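Local coordinates for Bak protein (Grouper iridovirus, PDB 5VMN) that inhibits host-cell apoptosis as a viral Bcl-2 protein, by exclusively sequestering the pro-apoptotic protein Bim, at residues R25-Q30 with T119-D124; S39-F44 with S78-T83; P51-I56 with T95-R100; G64-G69 with S108-S113. All blocks are in the same frame, centred on the assembly; numbering follows the deposited sequence.

Interaction 1. Residues R25-Q30 with T119-D124; sequences REIHSQ and TCASLD. With EDO (1,2-ethanediol), chain N.
The side-chain amide nitrogen of Q30 is gripped by two backbone carbonyls of 119-124. NE2 of Q30 donates to C120 O at 3.0 Å, with an N-H...O angle of 156°. This bond lies in the carbonyl plane of C120 and nearly in the amide plane of Q30. The same NE2 donates to L123 O at 3.1 Å, here tilted from the carbonyl plane. The Q30 chain is bent at its second torsion (chi2 -80°), and this bend brings the amide to the two oxygens. C120 O also takes the backbone N-H of L123, so two donors share it. A water donates to both Q30 OE1 and L123 O and ties the other end of the amide to the same loop. These bonds hold the amide at both ends and fix its rotation. One turn earlier, the tip of I27 carries the apolar part: its CD1 lies 3.9 Å from C120 SG and 3.9 Å from A121 CB. E26 lies alongside A121, with E26 CG 3.7 Å from A121 CB. A second water lies between E26 OE1 and A121 O, but its very short approach to A121 O makes the bridge doubtful. I27 also reaches L75 of helix 68-84. The arrangement is a side-chain amide binding carbonyls at the C-terminal end of a helix, here joining helices 22-37 and 116-122 in the all-helical Bcl-2 fold.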
loop_
_atom_site.group_PDB
_atom_site.type_symbol
_atom_site.label_atom_id
_atom_site.label_comp_id
_atom_site.label_asym_id
_atom_site.label_seq_id
_atom_site.Cartn_x
_atom_site.Cartn_y
_atom_site.Cartn_z
ATOM N N ARG A 25 5.980 0.264 10.695
ATOM C CA ARG A 25 7.359 0.661 10.428
ATOM C C ARG A 25 8.089 -0.392 9.613
ATOM O O ARG A 25 8.873 -0.064 8.715
ATOM C CB ARG A 25 8.098 0.930 11.751
ATOM C CG ARG A 25 9.533 1.427 11.563
ATOM C CD ARG A 25 10.208 1.818 12.864
ATOM N NE ARG A 25 9.430 2.762 13.667
ATOM C CZ ARG A 25 9.305 4.060 13.406
ATOM N NH1 ARG A 25 9.887 4.606 12.342
ATOM N NH2 ARG A 25 8.574 4.821 14.213
ATOM N N GLU A 26 7.883 -1.676 9.928
ATOM C CA GLU A 26 8.557 -2.716 9.149
ATOM C C GLU A 26 7.993 -2.802 7.731
ATOM O O GLU A 26 8.742 -3.008 6.767
ATOM C CB GLU A 26 8.456 -4.077 9.856
ATOM C CG GLU A 26 9.335 -5.152 9.228
ATOM C CD GLU A 26 10.817 -4.797 9.256
ATOM O OE1 GLU A 26 11.586 -5.346 8.445
ATOM O OE2 GLU A 26 11.208 -3.968 10.096
ATOM N N ILE A 27 6.688 -2.635 7.569
ATOM C CA ILE A 27 6.139 -2.610 6.217
ATOM C C ILE A 27 6.726 -1.441 5.441
ATOM O O ILE A 27 7.020 -1.556 4.247
ATOM C CB ILE A 27 4.608 -2.552 6.250
ATOM C CG1 ILE A 27 4.039 -3.811 6.907
ATOM C CG2 ILE A 27 4.030 -2.360 4.833
ATOM C CD1 ILE A 27 4.401 -5.133 6.248
ATOM N N HIS A 28 6.905 -0.304 6.101
ATOM C CA HIS A 28 7.529 0.857 5.454
ATOM C C HIS A 28 8.929 0.520 4.955
ATOM O O HIS A 28 9.297 0.821 3.813
ATOM C CB HIS A 28 7.544 2.006 6.457
ATOM C CG HIS A 28 7.987 3.321 5.908
ATOM N ND1 HIS A 28 9.300 3.736 5.937
ATOM C CD2 HIS A 28 7.277 4.341 5.364
ATOM C CE1 HIS A 28 9.384 4.952 5.421
ATOM N NE2 HIS A 28 8.173 5.342 5.070
ATOM N N SER A 29 9.722 -0.124 5.800
ATOM C CA SER A 29 11.052 -0.554 5.405
ATOM C C SER A 29 11.005 -1.479 4.189
ATOM O O SER A 29 11.790 -1.307 3.246
ATOM C CB SER A 29 11.739 -1.237 6.606
ATOM O OG SER A 29 12.990 -1.789 6.226
ATOM N N GLN A 30 10.104 -2.467 4.196
ATOM C CA GLN A 30 9.975 -3.383 3.066
ATOM C C GLN A 30 9.569 -2.636 1.806
ATOM O O GLN A 30 10.045 -2.954 0.716
ATOM C CB GLN A 30 8.938 -4.476 3.348
ATOM C CG GLN A 30 9.185 -5.355 4.597
ATOM C CD GLN A 30 10.177 -6.428 4.360
ATOM O OE1 GLN A 30 11.379 -6.163 4.252
ATOM N NE2 GLN A 30 9.690 -7.674 4.288
ATOM N N THR A 119 3.298 -11.581 8.180
ATOM C CA THR A 119 4.091 -12.446 7.319
ATOM C C THR A 119 4.783 -11.611 6.252
ATOM O O THR A 119 5.945 -11.864 5.923
ATOM C CB THR A 119 3.213 -13.542 6.711
ATOM O OG1 THR A 119 2.862 -14.463 7.737
ATOM C CG2 THR A 119 3.936 -14.310 5.610
ATOM N N CYS A 120 4.093 -10.592 5.729
ATOM C CA CYS A 120 4.730 -9.630 4.835
ATOM C C CYS A 120 5.931 -8.981 5.501
ATOM O O CYS A 120 7.014 -8.882 4.912
ATOM C CB CYS A 120 3.734 -8.563 4.423
ATOM S SG CYS A 120 4.430 -7.427 3.144
ATOM N N ALA A 121 5.749 -8.512 6.727
ATOM C CA ALA A 121 6.841 -7.869 7.443
ATOM C C ALA A 121 8.014 -8.809 7.631
ATOM O O ALA A 121 9.150 -8.354 7.785
ATOM C CB ALA A 121 6.364 -7.383 8.808
ATOM N N SER A 122 7.767 -10.115 7.647
ATOM C CA SER A 122 8.792 -11.070 7.988
ATOM C C SER A 122 9.531 -11.638 6.779
ATOM O O SER A 122 10.481 -12.405 6.961
ATOM C CB SER A 122 8.175 -12.237 8.782
ATOM O OG SER A 122 7.587 -11.772 10.003
ATOM N N LEU A 123 9.097 -11.323 5.568
ATOM C CA LEU A 123 9.792 -11.797 4.376
ATOM C C LEU A 123 11.227 -11.302 4.361
ATOM O O LEU A 123 11.505 -10.133 4.639
ATOM C CB LEU A 123 9.094 -11.281 3.124
ATOM C CG LEU A 123 7.626 -11.590 2.953
ATOM C CD1 LEU A 123 7.070 -10.739 1.813
ATOM C CD2 LEU A 123 7.435 -13.069 2.702
ATOM N N ASP A 124 12.138 -12.193 4.003
ATOM C CA ASP A 124 13.540 -11.836 3.819
ATOM C C ASP A 124 13.691 -11.328 2.390
ATOM O O ASP A 124 13.778 -12.115 1.445
ATOM C CB ASP A 124 14.430 -13.042 4.090
ATOM C CG ASP A 124 15.909 -12.701 4.027
ATOM O OD1 ASP A 124 16.721 -13.526 4.487
ATOM O OD2 ASP A 124 16.255 -11.607 3.533
HETATM C C1 EDO N . 11.003 2.881 8.561
HETATM O O1 EDO N . 11.444 1.559 8.865
HETATM C C2 EDO N . 11.858 3.315 7.395
HETATM O O2 EDO N . 11.659 2.312 6.402
HETATM O O HOH W 1 11.638 -8.137 7.703
HETATM O O HOH W 2 13.590 -7.815 4.242
#

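Interaction 2. Residues S39-F44 with S78-T83; sequences SLVETF and SQLYFT
L40 is the first residue of 39-44 to touch the other helix. Its contact is slight: L40 CB lies 4.3 Å from L80 CD1. The exposed V41 adds a light contact, with V41 CG2 4.3 Å from L80 CD2. The two methyls of L80 are thus shared between successive residues of the short helix. F44, one turn on, makes the main contact. Its CG is anti to the backbone N (chi1 174°), and the ring extends past L80 to Y81. L80 CB sits over the centre of one ring face, 3.7 Å from the F44 centroid, in a CH-pi contact. L80 CD1 touches the root of the same side chain, 3.8 Å from F44 CB. The far edge of the F44 ring points into the face of Y81, with F44 CE1 3.7 Å from Y81 CD2. The ring centroids are 4.9 Å apart and the planes stand at 80°, a T-shaped stack. F44 is therefore held on a face by an aliphatic carbon and at an edge by an aromatic ring. The Y81 hydroxyl bonds to P48 O, which helps fix the ring that receives F44. The axes of the two segments cross at -69°, at a closest approach of 10.8 Å. The short helix 40-44 packs across the long helix 68-84 of the Bcl-2 bundle.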
loop_
_atom_site.group_PDB
_atom_site.type_symbol
_atom_site.label_atom_id
_atom_site.label_comp_id
_atom_site.label_asym_id
_atom_site.label_seq_id
_atom_site.Cartn_x
_atom_site.Cartn_y
_atom_site.Cartn_z
ATOM N N SER A 39 13.175 -0.223 -9.100
ATOM C CA SER A 39 13.376 1.046 -9.791
ATOM C C SER A 39 12.080 1.826 -9.913
ATOM O O SER A 39 11.807 2.455 -10.937
ATOM C CB SER A 39 13.967 0.816 -11.177
ATOM O OG SER A 39 15.242 0.196 -11.109
ATOM N N LEU A 40 11.263 1.811 -8.870
ATOM C CA LEU A 40 9.921 2.342 -9.052
ATOM C C LEU A 40 9.938 3.824 -9.364
ATOM O O LEU A 40 9.005 4.326 -9.995
ATOM C CB LEU A 40 9.047 2.100 -7.820
ATOM C CG LEU A 40 8.685 0.652 -7.561
ATOM C CD1 LEU A 40 7.660 0.642 -6.422
ATOM C CD2 LEU A 40 8.084 -0.025 -8.771
ATOM N N VAL A 41 10.919 4.555 -8.859
ATOM C CA VAL A 41 10.985 5.977 -9.189
ATOM C C VAL A 41 10.943 6.167 -10.699
ATOM O O VAL A 41 10.261 7.059 -11.216
ATOM C CB VAL A 41 12.248 6.604 -8.572
ATOM C CG1 VAL A 41 12.385 8.056 -9.012
ATOM C CG2 VAL A 41 12.205 6.496 -7.036
ATOM N N GLU A 42 11.650 5.313 -11.435
ATOM C CA GLU A 42 11.754 5.494 -12.881
ATOM C C GLU A 42 10.455 5.142 -13.600
ATOM O O GLU A 42 10.060 5.825 -14.548
ATOM C CB GLU A 42 12.921 4.646 -13.402
ATOM C CG GLU A 42 14.230 4.891 -12.666
ATOM C CD GLU A 42 14.630 6.353 -12.624
ATOM O OE1 GLU A 42 14.467 7.049 -13.653
ATOM O OE2 GLU A 42 15.100 6.812 -11.559
ATOM N N THR A 43 9.796 4.055 -13.215
ATOM C CA THR A 43 8.545 3.717 -13.855
ATOM C C THR A 43 7.434 4.673 -13.425
ATOM O O THR A 43 6.516 4.942 -14.195
ATOM C CB THR A 43 8.149 2.262 -13.524
ATOM O OG1 THR A 43 8.960 1.379 -14.290
ATOM C CG2 THR A 43 6.637 1.955 -13.852
ATOM N N PHE A 44 7.534 5.217 -12.211
ATOM C CA PHE A 44 6.474 6.093 -11.707
ATOM C C PHE A 44 6.261 7.299 -12.607
ATOM O O PHE A 44 5.155 7.841 -12.664
ATOM C CB PHE A 44 6.824 6.541 -10.288
ATOM C CG PHE A 44 5.867 7.572 -9.693
ATOM C CD1 PHE A 44 4.617 7.219 -9.299
ATOM C CD2 PHE A 44 6.285 8.886 -9.505
ATOM C CE1 PHE A 44 3.759 8.162 -8.740
ATOM C CE2 PHE A 44 5.441 9.822 -8.944
ATOM C CZ PHE A 44 4.187 9.448 -8.555
ATOM N N SER A 78 1.938 4.337 -4.197
ATOM C CA SER A 78 1.133 5.243 -3.394
ATOM C C SER A 78 2.006 6.241 -2.640
ATOM O O SER A 78 1.644 7.416 -2.503
ATOM C CB SER A 78 0.259 4.455 -2.412
ATOM O OG SER A 78 -0.567 3.548 -3.124
ATOM N N GLN A 79 3.131 5.771 -2.082
ATOM C CA GLN A 79 4.046 6.660 -1.370
ATOM C C GLN A 79 4.618 7.750 -2.267
ATOM O O GLN A 79 4.715 8.920 -1.859
ATOM C CB GLN A 79 5.183 5.838 -0.760
ATOM C CG GLN A 79 6.206 6.669 0.004
ATOM C CD GLN A 79 5.664 7.233 1.274
ATOM O OE1 GLN A 79 5.651 6.560 2.298
ATOM N NE2 GLN A 79 5.216 8.482 1.230
ATOM N N LEU A 80 4.975 7.399 -3.500
ATOM C CA LEU A 80 5.504 8.399 -4.419
ATOM C C LEU A 80 4.449 9.451 -4.741
ATOM O O LEU A 80 4.746 10.656 -4.748
ATOM C CB LEU A 80 6.024 7.708 -5.677
ATOM C CG LEU A 80 7.292 6.869 -5.438
ATOM C CD1 LEU A 80 7.572 5.996 -6.634
ATOM C CD2 LEU A 80 8.499 7.782 -5.208
ATOM N N TYR A 81 3.201 9.026 -4.960
ATOM C CA TYR A 81 2.128 10.006 -5.135
ATOM C C TYR A 81 1.959 10.873 -3.897
ATOM O O TYR A 81 1.765 12.086 -4.006
ATOM C CB TYR A 81 0.798 9.307 -5.430
ATOM C CG TYR A 81 0.552 8.970 -6.881
ATOM C CD1 TYR A 81 0.402 9.967 -7.828
ATOM C CD2 TYR A 81 0.351 7.660 -7.280
ATOM C CE1 TYR A 81 0.124 9.647 -9.147
ATOM C CE2 TYR A 81 0.085 7.336 -8.604
ATOM C CZ TYR A 81 -0.046 8.340 -9.517
ATOM O OH TYR A 81 -0.342 8.032 -10.815
ATOM N N PHE A 82 1.968 10.252 -2.712
ATOM C CA PHE A 82 1.737 10.984 -1.473
ATOM C C PHE A 82 2.833 12.012 -1.240
ATOM O O PHE A 82 2.555 13.179 -0.922
ATOM C CB PHE A 82 1.651 9.966 -0.329
ATOM C CG PHE A 82 1.167 10.521 0.973
ATOM C CD1 PHE A 82 2.049 11.121 1.849
ATOM C CD2 PHE A 82 -0.154 10.356 1.359
ATOM C CE1 PHE A 82 1.624 11.581 3.083
ATOM C CE2 PHE A 82 -0.584 10.805 2.601
ATOM C CZ PHE A 82 0.306 11.427 3.454
ATOM N N THR A 83 4.087 11.613 -1.442
ATOM C CA THR A 83 5.199 12.541 -1.276
ATOM C C THR A 83 5.069 13.723 -2.219
ATOM O O THR A 83 5.369 14.866 -1.844
ATOM C CB THR A 83 6.524 11.813 -1.504
ATOM O OG1 THR A 83 6.676 10.819 -0.490
ATOM C CG2 THR A 83 7.696 12.766 -1.385
#

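Interaction 3. Residues P51-I56 with T95-R100; sequences PNILEI and TEQLER
Q97 and I53 form the tight part of this contact. Q97 OE1 accepts the backbone N-H of I53 at 2.8 Å in a nearly straight bond (173°). The donor lies well above the carbonyl plane of the Q97 amide, not on a lone pair. The Q97 chain is extended beyond CG and crosses the I53 side chain at about a right angle, with Q97 CB 3.7 Å from I53 CB. Deeper in, I53 CG2 packs on L98 CD2 at 3.7 Å. Q97 thus occupies a first-turn N-H of helix 53-60, while N52, the N-cap, takes E55 N through its OD1 at 3.1 Å. The outer side is looser. Q97 NE2 makes only a weak bond to P51 O, at 3.4 Å, and a water bridges the same two atoms. L54 CD2 meets the edge of the R100 guanidinium, 3.8 Å from R100 NE. That group lies with one face over Q97 CA of its own helix. Helix 68-84 closes the inner side through S78 and Y81, which touch I53. L98 also reaches F11 and L15, so L98 of helix 88-103 touches both helix 53-60 and helix 11-16.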
loop_
_atom_site.group_PDB
_atom_site.type_symbol
_atom_site.label_atom_id
_atom_site.label_comp_id
_atom_site.label_asym_id
_atom_site.label_seq_id
_atom_site.Cartn_x
_atom_site.Cartn_y
_atom_site.Cartn_z
ATOM N N PRO A 51 -3.645 10.859 -8.993
ATOM C CA PRO A 51 -3.638 9.483 -8.478
ATOM C C PRO A 51 -4.997 8.800 -8.550
ATOM O O PRO A 51 -6.034 9.393 -8.229
ATOM C CB PRO A 51 -3.219 9.649 -7.015
ATOM C CG PRO A 51 -3.467 11.044 -6.677
ATOM C CD PRO A 51 -3.323 11.844 -7.949
ATOM N N ASN A 52 -4.968 7.493 -8.890
ATOM C CA ASN A 52 -6.142 6.637 -8.677
ATOM C C ASN A 52 -5.638 5.304 -8.144
ATOM O O ASN A 52 -5.405 4.356 -8.898
ATOM C CB ASN A 52 -6.960 6.454 -9.940
ATOM C CG ASN A 52 -8.278 5.780 -9.666
ATOM O OD1 ASN A 52 -8.421 5.052 -8.691
ATOM N ND2 ASN A 52 -9.249 6.016 -10.531
ATOM N N ILE A 53 -5.433 5.247 -6.825
ATOM C CA ILE A 53 -4.761 4.087 -6.251
ATOM C C ILE A 53 -5.644 2.855 -6.350
ATOM O O ILE A 53 -5.129 1.730 -6.458
ATOM C CB ILE A 53 -4.362 4.349 -4.795
ATOM C CG1 ILE A 53 -3.549 5.642 -4.660
ATOM C CG2 ILE A 53 -3.600 3.170 -4.238
ATOM C CD1 ILE A 53 -2.327 5.697 -5.487
ATOM N N LEU A 54 -6.964 3.021 -6.236
ATOM C CA LEU A 54 -7.846 1.869 -6.377
ATOM C C LEU A 54 -7.698 1.235 -7.752
ATOM O O LEU A 54 -7.568 0.011 -7.872
ATOM C CB LEU A 54 -9.295 2.282 -6.115
ATOM C CG LEU A 54 -10.342 1.198 -6.292
ATOM C CD1 LEU A 54 -10.046 0.047 -5.346
ATOM C CD2 LEU A 54 -11.712 1.794 -6.015
ATOM N N GLU A 55 -7.652 2.060 -8.793
ATOM C CA GLU A 55 -7.455 1.555 -10.146
ATOM C C GLU A 55 -6.113 0.853 -10.268
ATOM O O GLU A 55 -6.020 -0.221 -10.873
ATOM C CB GLU A 55 -7.536 2.699 -11.157
ATOM C CG GLU A 55 -7.316 2.246 -12.568
ATOM C CD GLU A 55 -7.525 3.349 -13.592
ATOM O OE1 GLU A 55 -6.851 3.315 -14.643
ATOM O OE2 GLU A 55 -8.360 4.238 -13.337
ATOM N N ILE A 56 -5.060 1.455 -9.717
ATOM C CA ILE A 56 -3.727 0.846 -9.820
ATOM C C ILE A 56 -3.694 -0.502 -9.115
ATOM O O ILE A 56 -3.185 -1.485 -9.660
ATOM C CB ILE A 56 -2.660 1.787 -9.246
ATOM C CG1 ILE A 56 -2.578 3.055 -10.091
ATOM C CG2 ILE A 56 -1.287 1.087 -9.258
ATOM C CD1 ILE A 56 -1.713 4.125 -9.465
ATOM N N THR A 95 -4.871 8.108 0.720
ATOM C CA THR A 95 -5.024 7.149 1.812
ATOM C C THR A 95 -6.380 6.457 1.747
ATOM O O THR A 95 -6.476 5.243 1.950
ATOM C CB THR A 95 -4.852 7.845 3.161
ATOM O OG1 THR A 95 -5.902 8.791 3.350
ATOM C CG2 THR A 95 -3.546 8.562 3.213
ATOM N N GLU A 96 -7.439 7.213 1.444
ATOM C CA GLU A 96 -8.761 6.607 1.328
ATOM C C GLU A 96 -8.825 5.650 0.155
ATOM O O GLU A 96 -9.475 4.603 0.250
ATOM C CB GLU A 96 -9.840 7.688 1.175
ATOM C CG GLU A 96 -9.921 8.646 2.337
ATOM C CD GLU A 96 -10.911 9.785 2.103
ATOM O OE1 GLU A 96 -11.551 10.178 3.091
ATOM O OE2 GLU A 96 -11.049 10.280 0.954
ATOM N N GLN A 97 -8.165 5.995 -0.963
ATOM C CA GLN A 97 -8.121 5.099 -2.111
ATOM C C GLN A 97 -7.431 3.787 -1.733
ATOM O O GLN A 97 -7.893 2.695 -2.096
ATOM C CB GLN A 97 -7.392 5.786 -3.284
ATOM C CG GLN A 97 -8.149 6.964 -3.950
ATOM C CD GLN A 97 -7.300 7.801 -4.967
ATOM O OE1 GLN A 97 -6.191 7.435 -5.330
ATOM N NE2 GLN A 97 -7.829 8.943 -5.373
ATOM N N LEU A 98 -6.329 3.881 -0.988
ATOM C CA LEU A 98 -5.618 2.687 -0.524
ATOM C C LEU A 98 -6.498 1.832 0.364
ATOM O O LEU A 98 -6.599 0.614 0.180
ATOM C CB LEU A 98 -4.371 3.085 0.255
ATOM C CG LEU A 98 -3.028 2.957 -0.392
ATOM C CD1 LEU A 98 -1.985 3.239 0.653
ATOM C CD2 LEU A 98 -2.822 1.606 -0.987
ATOM N N GLU A 99 -7.136 2.457 1.354
ATOM C CA GLU A 99 -8.002 1.702 2.249
ATOM C C GLU A 99 -9.099 0.992 1.468
ATOM O O GLU A 99 -9.403 -0.179 1.737
ATOM C CB GLU A 99 -8.597 2.632 3.302
ATOM C CG GLU A 99 -7.548 3.199 4.245
ATOM C CD GLU A 99 -8.027 4.406 5.036
ATOM O OE1 GLU A 99 -8.922 5.129 4.558
ATOM O OE2 GLU A 99 -7.497 4.637 6.140
ATOM N N ARG A 100 -9.692 1.679 0.484
ATOM C CA ARG A 100 -10.759 1.080 -0.303
ATOM C C ARG A 100 -10.258 -0.161 -1.031
ATOM O O ARG A 100 -10.967 -1.176 -1.105
ATOM C CB ARG A 100 -11.320 2.124 -1.289
ATOM C CG ARG A 100 -12.802 2.051 -1.609
ATOM C CD ARG A 100 -13.353 3.423 -2.061
ATOM N NE ARG A 100 -12.462 4.046 -3.044
ATOM C CZ ARG A 100 -12.007 5.303 -3.005
ATOM N NH1 ARG A 100 -12.351 6.144 -2.034
ATOM N NH2 ARG A 100 -11.193 5.723 -3.965
HETATM O O HOH W 3 -7.176 11.450 -7.128
#

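Interaction 4. Residues G64-G69 with S108-S113; sequences GNLNWG and SNWIAS. With EDO (1,2-ethanediol), chain K; NO3 (nitrate ion), chain D.
The BH1 and BH2 motifs of the Bcl-2 family meet here, through W68 of the NWGR sequence (67-70) and W110. The edge of W110 points into the face of W68. W110 CZ3 stands over the ring system and is 3.7 Å from W68 CE2. The planes are at 67°, an edge-to-face pair. L66 lies over a face of W110: its CB is 3.9 Å from the centroid of the five-membered ring, a CH-pi contact, and its CD2 is 3.6 Å from W110 CD2. W110 is thus placed by a leucine on its face and a tryptophan at its rim. I111 CG2 meets the edge of W68, 3.8 Å from W68 CH2. N67 is the N-cap of helix 68-84. Its CG sits between the backbone N and the carbonyl carbon (chi1 60°), and its OD1 accepts from R70 N. N67 ND2 donates to a nitrate, 3.1 Å to O2 and 3.2 Å to O3. An ethanediol takes the first helix N-H groups: its O2 accepts from W68 N at 3.0 Å, and its O1 from G69 N. Both small molecules probably come from the crystallisation liquor. W68 NE1 bonds to N114 O, just after helix 105-113. Beyond it, C120 and W117 of helix 116-122 also touch W68, so this ring lies where helices 68-84, 105-113 and 116-122 converge.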
loop_
_atom_site.group_PDB
_atom_site.type_symbol
_atom_site.label_atom_id
_atom_site.label_comp_id
_atom_site.label_asym_id
_atom_site.label_seq_id
_atom_site.Cartn_x
_atom_site.Cartn_y
_atom_site.Cartn_z
ATOM N N GLY A 64 -5.383 -12.088 -12.006
ATOM C CA GLY A 64 -6.014 -12.978 -11.057
ATOM C C GLY A 64 -5.089 -13.523 -9.998
ATOM O O GLY A 64 -5.494 -14.410 -9.243
ATOM N N ASN A 65 -3.868 -13.014 -9.915
ATOM C CA ASN A 65 -2.903 -13.430 -8.911
ATOM C C ASN A 65 -2.584 -12.257 -8.004
ATOM O O ASN A 65 -2.817 -11.099 -8.346
ATOM C CB ASN A 65 -1.626 -13.954 -9.578
ATOM C CG ASN A 65 -1.896 -15.143 -10.466
ATOM O OD1 ASN A 65 -2.627 -16.047 -10.077
ATOM N ND2 ASN A 65 -1.351 -15.131 -11.681
ATOM N N LEU A 66 -2.057 -12.574 -6.829
ATOM C CA LEU A 66 -1.589 -11.563 -5.899
ATOM C C LEU A 66 -0.426 -12.162 -5.129
ATOM O O LEU A 66 -0.381 -13.374 -4.902
ATOM C CB LEU A 66 -2.700 -11.112 -4.944
ATOM C CG LEU A 66 -2.387 -9.966 -3.978
ATOM C CD1 LEU A 66 -1.827 -8.772 -4.706
ATOM C CD2 LEU A 66 -3.664 -9.609 -3.206
ATOM N N ASN A 67 0.513 -11.312 -4.736
ATOM C CA ASN A 67 1.593 -11.748 -3.857
ATOM C C ASN A 67 2.100 -10.525 -3.122
ATOM O O ASN A 67 1.708 -9.395 -3.417
ATOM C CB ASN A 67 2.700 -12.474 -4.637
ATOM C CG ASN A 67 3.344 -11.596 -5.720
ATOM O OD1 ASN A 67 3.845 -10.519 -5.428
ATOM N ND2 ASN A 67 3.375 -12.088 -6.950
ATOM N N TRP A 68 2.936 -10.753 -2.108
ATOM C CA TRP A 68 3.316 -9.630 -1.258
ATOM C C TRP A 68 4.174 -8.620 -2.007
ATOM O O TRP A 68 4.130 -7.427 -1.706
ATOM C CB TRP A 68 4.056 -10.118 -0.001
ATOM C CG TRP A 68 3.131 -10.771 1.003
ATOM C CD1 TRP A 68 3.112 -12.085 1.411
ATOM C CD2 TRP A 68 2.075 -10.123 1.712
ATOM N NE1 TRP A 68 2.104 -12.270 2.334
ATOM C CE2 TRP A 68 1.472 -11.082 2.551
ATOM C CE3 TRP A 68 1.604 -8.818 1.745
ATOM C CZ2 TRP A 68 0.399 -10.777 3.372
ATOM C CZ3 TRP A 68 0.551 -8.516 2.581
ATOM C CH2 TRP A 68 -0.036 -9.496 3.385
ATOM N N GLY A 69 4.963 -9.067 -2.981
ATOM C CA GLY A 69 5.731 -8.122 -3.767
ATOM C C GLY A 69 4.843 -7.146 -4.526
ATOM O O GLY A 69 5.110 -5.939 -4.571
ATOM N N SER A 108 -8.770 -8.586 0.977
ATOM C CA SER A 108 -8.779 -8.851 2.410
ATOM C C SER A 108 -8.632 -10.345 2.693
ATOM O O SER A 108 -7.870 -10.753 3.575
ATOM C CB SER A 108 -10.088 -8.318 3.002
ATOM O OG SER A 108 -10.094 -8.445 4.401
ATOM N N ASN A 109 -9.388 -11.167 1.968
ATOM C CA ASN A 109 -9.320 -12.615 2.132
ATOM C C ASN A 109 -7.944 -13.152 1.757
ATOM O O ASN A 109 -7.452 -14.104 2.380
ATOM C CB ASN A 109 -10.389 -13.294 1.274
ATOM C CG ASN A 109 -11.789 -13.111 1.823
ATOM O OD1 ASN A 109 -11.976 -12.648 2.951
ATOM N ND2 ASN A 109 -12.785 -13.494 1.029
ATOM N N TRP A 110 -7.321 -12.578 0.724
ATOM C CA TRP A 110 -5.992 -13.029 0.323
ATOM C C TRP A 110 -4.985 -12.732 1.430
ATOM O O TRP A 110 -4.182 -13.597 1.807
ATOM C CB TRP A 110 -5.574 -12.372 -1.020
ATOM C CG TRP A 110 -4.248 -12.923 -1.511
ATOM C CD1 TRP A 110 -4.048 -13.966 -2.375
ATOM C CD2 TRP A 110 -2.955 -12.495 -1.102
ATOM N NE1 TRP A 110 -2.707 -14.206 -2.530
ATOM C CE2 TRP A 110 -2.016 -13.322 -1.749
ATOM C CE3 TRP A 110 -2.495 -11.507 -0.233
ATOM C CZ2 TRP A 110 -0.661 -13.196 -1.544
ATOM C CZ3 TRP A 110 -1.150 -11.375 -0.055
ATOM C CH2 TRP A 110 -0.249 -12.214 -0.708
ATOM N N ILE A 111 -5.022 -11.520 1.980
ATOM C CA ILE A 111 -4.090 -11.171 3.042
ATOM C C ILE A 111 -4.255 -12.128 4.213
ATOM O O ILE A 111 -3.273 -12.621 4.780
ATOM C CB ILE A 111 -4.293 -9.705 3.462
ATOM C CG1 ILE A 111 -3.780 -8.769 2.343
ATOM C CG2 ILE A 111 -3.579 -9.414 4.766
ATOM C CD1 ILE A 111 -4.131 -7.307 2.576
ATOM N N ALA A 112 -5.497 -12.410 4.587
ATOM C CA ALA A 112 -5.733 -13.272 5.747
ATOM C C ALA A 112 -5.327 -14.716 5.488
ATOM O O ALA A 112 -5.005 -15.444 6.435
ATOM C CB ALA A 112 -7.202 -13.205 6.138
ATOM N N SER A 113 -5.365 -15.165 4.241
ATOM C CA SER A 113 -5.004 -16.543 3.936
ATOM C C SER A 113 -3.542 -16.684 3.547
ATOM O O SER A 113 -3.090 -17.799 3.293
ATOM C CB SER A 113 -5.903 -17.090 2.810
ATOM O OG SER A 113 -5.581 -16.498 1.578
HETATM C C1 EDO K . 5.733 -13.357 -2.331
HETATM O O1 EDO K . 5.773 -12.052 -2.980
HETATM C C2 EDO K . 4.638 -13.535 -1.269
HETATM O O2 EDO K . 3.276 -13.741 -1.747
HETATM N N NO3 D . 1.724 -14.972 -8.282
HETATM O O1 NO3 D . 1.044 -15.900 -8.814
HETATM O O2 NO3 D . 2.489 -14.255 -8.986
HETATM O O3 NO3 D . 1.641 -14.771 -7.037
#

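Helix 68-84 links the set. It supplies a segment to interactions 2 and 4, whose centres lie about 22 Å apart on opposite sides of the chain's centre. Interaction 4 runs into interaction 1 through W68: its CE3 is 3.4 Å from C120 CB, and its CB is 3.6 Å from L123 CD1. Interaction 2 runs into interaction 3 through S78, whose OG is 3.3 Å from I53 CG2, and through Y81, which touches P51. Interactions 1 and 3 do not touch; their nearest atoms are about 9 Å apart. In relatives, the BH1 NWGR sequence of interaction 4 borders the groove that binds BH3 helices, so interaction 4 probably lies beside the Bim site.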